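Local atomic coordinates of Baccell_00875 (Bacteroides cellulosilyticus DSM 14838, PDB entry 5NO8), a protein that is a polysaccharide lyase that probably removes L-rhamnose caps from glucuronic acid in the side chains of complex arabinogalactan proteins. Residues A[452-455]-A[456-460]; A[459-462]-A[463-466]. All blocks are in the same frame, centred on the assembly; numbering follows the deposited sequence.

How the interactions relate
Both contacts belong to helix 448-465: interaction 1 covers its middle turns and interaction 2 its last turns and the glycine that ends it. Their centres lie about 10 Å apart, and Phe459 and Gln460 belong to both. Gln460 joins them through its amide, whose NE2 bonds back to Glu456 in interaction 1 while OE1 reaches forward through a water to Lys463 in interaction 2. The environment changes along the way, from a mostly buried middle to a partly exposed end, the centres lying about 26 and 33 Å from the centre of the chain. A glycerol, probably from the crystallisation liquor, hydrogen-bonds Glu456, and a glycerol also lies about 4 Å, nearest atoms, from the Gln460 side chain.

Interaction 1 of 2, residues A[452-455]-A[456-460]; sequences MWVA and ELYFQ
Val454 lays its CG1 methyl over the CE2/CZ rim of the Tyr458 ring, with CG1 3.4 Å from CE2 of Tyr458, and the two side chains run alongside each other in the same direction. CG1 stands anti to the backbone N (chi1 168°), which turns this methyl toward the tyrosine one helical turn on. Val454 O sits over the same face of the ring, offset toward the rim, so the ring is packed by both side chain and backbone of one residue. The phenol OH is held outside the segments by Gln430 OE1. Next round the helix, Ala455 CB makes a looser contact with Phe459 CE2 at 4.2 Å, while Phe459 CD2 comes within 3.1 Å of Ala455 O at an oblique angle. Ala455 O also accepts the N-H of Phe459, N to O 3.0 Å, nearly straight at 173°. On a more polar side, Gln460 NE2 donates to Glu456 OE2 over 2.8 Å; the acceptor lies in the amide plane, but the carboxylate oxygen is met on its anti side, 27° out of plane. OE2 also hydrogen-bonds a glycerol, probably from the crystallisation liquor. Val454 and Tyr458 face helix 412-429, and Phe459 packs on helix 496-505. The i to i+4 bonds from Met452 O to Glu456 N onward, with side chains paired at the same spacing, are those of a regular alpha-helix packed within a helical domain.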
ATOM      1  N   MET A 452      16.155   6.120 -15.641  1.00 24.03           N
ATOM      2  CA  MET A 452      15.390   7.312 -15.251  1.00 24.70           C
ATOM      3  C   MET A 452      15.949   7.926 -13.989  1.00 22.61           C
ATOM      4  O   MET A 452      15.988   9.143 -13.858  1.00 22.88           O
ATOM      5  CB  MET A 452      13.928   6.976 -15.001  1.00 26.17           C
ATOM      6  CG  MET A 452      13.186   6.385 -16.187  1.00 30.06           C
ATOM      7  SD  MET A 452      13.430   7.316 -17.728  1.00 33.63           S
ATOM      8  CE  MET A 452      14.846   6.492 -18.431  1.00 40.39           C
ATOM      9  N   TRP A 453      16.347   7.063 -13.066  1.00 22.17           N
ATOM     10  CA  TRP A 453      16.809   7.492 -11.744  1.00 22.90           C
ATOM     11  C   TRP A 453      18.222   8.049 -11.831  1.00 23.20           C
ATOM     12  O   TRP A 453      18.528   9.057 -11.196  1.00 23.05           O
ATOM     13  CB  TRP A 453      16.727   6.344 -10.751  1.00 21.73           C
ATOM     14  CG  TRP A 453      15.333   5.785 -10.611  1.00 21.53           C
ATOM     15  CD1 TRP A 453      14.148   6.481 -10.662  1.00 21.01           C
ATOM     16  CD2 TRP A 453      14.989   4.414 -10.417  1.00 21.22           C
ATOM     17  NE1 TRP A 453      13.097   5.621 -10.495  1.00 20.85           N
ATOM     18  CE2 TRP A 453      13.584   4.345 -10.345  1.00 21.32           C
ATOM     19  CE3 TRP A 453      15.735   3.235 -10.286  1.00 20.99           C
ATOM     20  CZ2 TRP A 453      12.902   3.134 -10.144  1.00 21.91           C
ATOM     21  CZ3 TRP A 453      15.061   2.033 -10.101  1.00 22.88           C
ATOM     22  CH2 TRP A 453      13.653   1.997 -10.022  1.00 21.34           C
ATOM     23  N   VAL A 454      19.071   7.413 -12.645  1.00 24.05           N
ATOM     24  CA  VAL A 454      20.384   7.974 -12.943  1.00 24.03           C
ATOM     25  C   VAL A 454      20.260   9.338 -13.613  1.00 22.66           C
ATOM     26  O   VAL A 454      20.966  10.260 -13.241  1.00 25.51           O
ATOM     27  CB  VAL A 454      21.250   7.016 -13.795  1.00 24.25           C
ATOM     28  CG1 VAL A 454      22.492   7.741 -14.341  1.00 25.21           C
ATOM     29  CG2 VAL A 454      21.680   5.849 -12.950  1.00 24.45           C
ATOM     30  N   ALA A 455      19.379   9.475 -14.595  1.00 22.95           N
ATOM     31  CA  ALA A 455      19.156  10.751 -15.262  1.00 22.24           C
ATOM     32  C   ALA A 455      18.636  11.824 -14.324  1.00 23.06           C
ATOM     33  O   ALA A 455      19.078  12.979 -14.368  1.00 22.25           O
ATOM     34  CB  ALA A 455      18.187  10.587 -16.404  1.00 23.83           C
ATOM     35  N   GLU A 456      17.690  11.449 -13.473  1.00 21.97           N
ATOM     36  CA  GLU A 456      17.199  12.369 -12.462  1.00 22.09           C
ATOM     37  C   GLU A 456      18.367  12.858 -11.641  1.00 20.29           C
ATOM     38  O   GLU A 456      18.505  14.057 -11.464  1.00 23.58           O
ATOM     39  CB  GLU A 456      16.157  11.713 -11.547  1.00 23.29           C
ATOM     40  CG  GLU A 456      15.812  12.546 -10.312  1.00 25.52           C
ATOM     41  CD  GLU A 456      14.415  13.126 -10.254  1.00 28.16           C
ATOM     42  OE1 GLU A 456      13.480  12.645 -10.945  1.00 31.21           O
ATOM     43  OE2 GLU A 456      14.234  14.081  -9.449  1.00 28.21           O
ATOM     44  N   LEU A 457      19.207  11.954 -11.159  1.00 20.69           N
ATOM     45  CA  LEU A 457      20.354  12.361 -10.350  1.00 21.34           C
ATOM     46  C   LEU A 457      21.185  13.412 -11.086  1.00 22.03           C
ATOM     47  O   LEU A 457      21.519  14.468 -10.522  1.00 20.43           O
ATOM     48  CB  LEU A 457      21.226  11.186  -9.929  1.00 20.42           C
ATOM     49  CG  LEU A 457      22.514  11.562  -9.193  1.00 21.41           C
ATOM     50  CD1 LEU A 457      22.229  12.130  -7.800  1.00 22.26           C
ATOM     51  CD2 LEU A 457      23.478  10.417  -9.081  1.00 21.58           C
ATOM     52  N   TYR A 458      21.499  13.139 -12.354  1.00 21.68           N
ATOM     53  CA  TYR A 458      22.365  14.060 -13.104  1.00 21.44           C
ATOM     54  C   TYR A 458      21.732  15.424 -13.293  1.00 21.50           C
ATOM     55  O   TYR A 458      22.395  16.436 -13.057  1.00 22.31           O
ATOM     56  CB  TYR A 458      22.812  13.445 -14.458  1.00 21.10           C
ATOM     57  CG  TYR A 458      23.696  12.222 -14.391  1.00 20.98           C
ATOM     58  CD1 TYR A 458      24.516  11.952 -13.313  1.00 21.50           C
ATOM     59  CD2 TYR A 458      23.747  11.332 -15.472  1.00 21.84           C
ATOM     60  CE1 TYR A 458      25.334  10.832 -13.285  1.00 23.93           C
ATOM     61  CE2 TYR A 458      24.563  10.224 -15.460  1.00 22.53           C
ATOM     62  CZ  TYR A 458      25.352   9.970 -14.383  1.00 23.39           C
ATOM     63  OH  TYR A 458      26.156   8.865 -14.363  1.00 23.54           O
ATOM     64  N   PHE A 459      20.457  15.493 -13.663  1.00 21.09           N
ATOM     65  CA  PHE A 459      19.806  16.778 -13.812  1.00 22.48           C
ATOM     66  C   PHE A 459      19.750  17.548 -12.477  1.00 23.93           C
ATOM     67  O   PHE A 459      19.958  18.765 -12.455  1.00 22.60           O
ATOM     68  CB  PHE A 459      18.409  16.650 -14.387  1.00 24.30           C
ATOM     69  CG  PHE A 459      18.356  16.129 -15.810  1.00 25.36           C
ATOM     70  CD1 PHE A 459      19.080  16.737 -16.832  1.00 26.10           C
ATOM     71  CD2 PHE A 459      17.521  15.058 -16.135  1.00 25.33           C
ATOM     72  CE1 PHE A 459      18.986  16.268 -18.143  1.00 26.02           C
ATOM     73  CE2 PHE A 459      17.436  14.576 -17.429  1.00 26.30           C
ATOM     74  CZ  PHE A 459      18.160  15.195 -18.441  1.00 25.77           C
ATOM     75  N   GLN A 460      19.529  16.835 -11.377  1.00 22.62           N
ATOM     76  CA  GLN A 460      19.561  17.474 -10.048  1.00 23.05           C
ATOM     77  C   GLN A 460      20.969  18.001  -9.723  1.00 22.46           C
ATOM     78  O   GLN A 460      21.112  19.089  -9.150  1.00 22.33           O
ATOM     79  CB  GLN A 460      19.118  16.485  -8.966  1.00 24.11           C
ATOM     80  CG  GLN A 460      17.688  15.980  -9.102  1.00 24.78           C
ATOM     81  CD  GLN A 460      16.638  16.984  -8.694  1.00 26.19           C
ATOM     82  OE1 GLN A 460      16.935  18.151  -8.426  1.00 25.83           O
ATOM     83  NE2 GLN A 460      15.376  16.537  -8.678  1.00 25.04           N
TER

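Interaction 2 of 2, residues A[459-462]-A[463-466]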
ATOM      1  N   PHE A 459      20.457  15.493 -13.663  1.00 21.09           N
ATOM      2  CA  PHE A 459      19.806  16.778 -13.812  1.00 22.48           C
ATOM      3  C   PHE A 459      19.750  17.548 -12.477  1.00 23.93           C
ATOM      4  O   PHE A 459      19.958  18.765 -12.455  1.00 22.60           O
ATOM      5  CB  PHE A 459      18.409  16.650 -14.387  1.00 24.30           C
ATOM      6  CG  PHE A 459      18.356  16.129 -15.810  1.00 25.36           C
ATOM      7  CD1 PHE A 459      19.080  16.737 -16.832  1.00 26.10           C
ATOM      8  CD2 PHE A 459      17.521  15.058 -16.135  1.00 25.33           C
ATOM      9  CE1 PHE A 459      18.986  16.268 -18.143  1.00 26.02           C
ATOM     10  CE2 PHE A 459      17.436  14.576 -17.429  1.00 26.30           C
ATOM     11  CZ  PHE A 459      18.160  15.195 -18.441  1.00 25.77           C
ATOM     12  N   GLN A 460      19.529  16.835 -11.377  1.00 22.62           N
ATOM     13  CA  GLN A 460      19.561  17.474 -10.048  1.00 23.05           C
ATOM     14  C   GLN A 460      20.969  18.001  -9.723  1.00 22.46           C
ATOM     15  O   GLN A 460      21.112  19.089  -9.150  1.00 22.33           O
ATOM     16  CB  GLN A 460      19.118  16.485  -8.966  1.00 24.11           C
ATOM     17  CG  GLN A 460      17.688  15.980  -9.102  1.00 24.78           C
ATOM     18  CD  GLN A 460      16.638  16.984  -8.694  1.00 26.19           C
ATOM     19  OE1 GLN A 460      16.935  18.151  -8.426  1.00 25.83           O
ATOM     20  NE2 GLN A 460      15.376  16.537  -8.678  1.00 25.04           N
ATOM     21  N   MET A 461      21.992  17.213 -10.050  1.00 21.91           N
ATOM     22  CA  MET A 461      23.393  17.619  -9.854  1.00 24.16           C
ATOM     23  C   MET A 461      23.797  18.868 -10.648  1.00 24.67           C
ATOM     24  O   MET A 461      24.691  19.602 -10.207  1.00 26.34           O
ATOM     25  CB  MET A 461      24.362  16.478 -10.127  1.00 23.62           C
ATOM     26  CG  MET A 461      24.378  15.364  -9.094  1.00 24.40           C
ATOM     27  SD  MET A 461      24.868  15.897  -7.462  1.00 25.35           S
ATOM     28  CE  MET A 461      26.622  16.318  -7.636  1.00 24.63           C
ATOM     29  N   TYR A 462      23.142  19.145 -11.773  1.00 26.02           N
ATOM     30  CA  TYR A 462      23.308  20.440 -12.440  1.00 26.43           C
ATOM     31  C   TYR A 462      22.865  21.577 -11.534  1.00 28.17           C
ATOM     32  O   TYR A 462      23.557  22.586 -11.420  1.00 25.75           O
ATOM     33  CB  TYR A 462      22.526  20.491 -13.753  1.00 27.43           C
ATOM     34  CG  TYR A 462      22.398  21.860 -14.396  1.00 27.63           C
ATOM     35  CD1 TYR A 462      23.529  22.570 -14.840  1.00 28.86           C
ATOM     36  CD2 TYR A 462      21.149  22.423 -14.603  1.00 28.09           C
ATOM     37  CE1 TYR A 462      23.393  23.806 -15.459  1.00 30.40           C
ATOM     38  CE2 TYR A 462      21.003  23.653 -15.211  1.00 30.28           C
ATOM     39  CZ  TYR A 462      22.123  24.340 -15.645  1.00 31.46           C
ATOM     40  OH  TYR A 462      21.912  25.568 -16.236  1.00 34.66           O
ATOM     41  N   LYS A 463      21.724  21.395 -10.868  1.00 29.73           N
ATOM     42  CA  LYS A 463      21.205  22.414  -9.935  1.00 29.43           C
ATOM     43  C   LYS A 463      22.156  22.636  -8.756  1.00 28.45           C
ATOM     44  O   LYS A 463      22.237  23.739  -8.259  1.00 31.14           O
ATOM     45  CB  LYS A 463      19.792  22.053  -9.438  1.00 30.15           C
ATOM     46  CG  LYS A 463      18.754  21.887 -10.544  1.00 31.20           C
ATOM     47  CD  LYS A 463      17.383  21.509  -9.999  1.00 34.05           C
ATOM     48  CE  LYS A 463      16.605  22.716  -9.518  1.00 34.48           C
ATOM     49  NZ  LYS A 463      15.269  22.323  -9.005  1.00 36.28           N
ATOM     50  N   VAL A 464      22.872  21.607  -8.327  1.00 28.47           N
ATOM     51  CA  VAL A 464      23.841  21.714  -7.231  1.00 30.14           C
ATOM     52  C   VAL A 464      25.089  22.484  -7.666  1.00 32.70           C
ATOM     53  O   VAL A 464      25.592  23.328  -6.923  1.00 31.73           O
ATOM     54  CB  VAL A 464      24.268  20.318  -6.725  1.00 30.17           C
ATOM     55  CG1 VAL A 464      25.390  20.382  -5.690  1.00 29.52           C
ATOM     56  CG2 VAL A 464      23.056  19.578  -6.138  1.00 30.13           C
ATOM     57  N   THR A 465      25.583  22.170  -8.865  1.00 29.67           N
ATOM     58  CA  THR A 465      26.932  22.557  -9.283  1.00 31.83           C
ATOM     59  C   THR A 465      27.007  23.641 -10.341  1.00 31.82           C
ATOM     60  O   THR A 465      28.066  24.224 -10.495  1.00 35.23           O
ATOM     61  CB  THR A 465      27.689  21.345  -9.859  1.00 31.16           C
ATOM     62  OG1 THR A 465      26.983  20.837 -10.998  1.00 29.78           O
ATOM     63  CG2 THR A 465      27.852  20.264  -8.828  1.00 32.57           C
ATOM     64  N   GLY A 466      25.925  23.883 -11.087  1.00 31.07           N
ATOM     65  CA  GLY A 466      25.967  24.719 -12.295  1.00 32.57           C
ATOM     66  C   GLY A 466      26.763  24.115 -13.466  1.00 32.97           C
ATOM     67  O   GLY A 466      26.935  24.777 -14.491  1.00 33.06           O
TER
HETATM   68  O   HOH W   1      15.070  19.883  -7.596  1.00 29.82           O
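The Tyr462 ring meets Lys463 N and Gly466 O obliquely, with CE1 of Tyr462 3.8 Å from Gly466 O, and lies beside the end of the helix. The amide of Gln460 is the second flat group: its OE1 accepts a 2.7 Å bond from a water, which in turn accepts from Lys463 NZ at 2.8 Å. The two side chains run side by side, and a bend at chi3 (82°) in the lysine brings NZ round to that water. NE2 of Gln460 is held by Glu456. Met461 O is gripped twice: Thr465 OG1 donates to it over 2.7 Å and Thr465 N over 3.0 Å, from opposite faces of the carbonyl plane. With chi1 at 60°, OG1 lies between the backbone N and the carbonyl carbon and points back down the helix; it also accepts a hydrogen bond from Asp467 N. Gly466 N closes the helix on Tyr462 O at 2.7 Å, and Gly466 then leaves helical geometry with a positive phi of 68°. Met461 packs on helix 412-429, Val464 on that helix and on 396-409, and Thr465 and Tyr462 touch helix 469-485, which starts just beyond the turn.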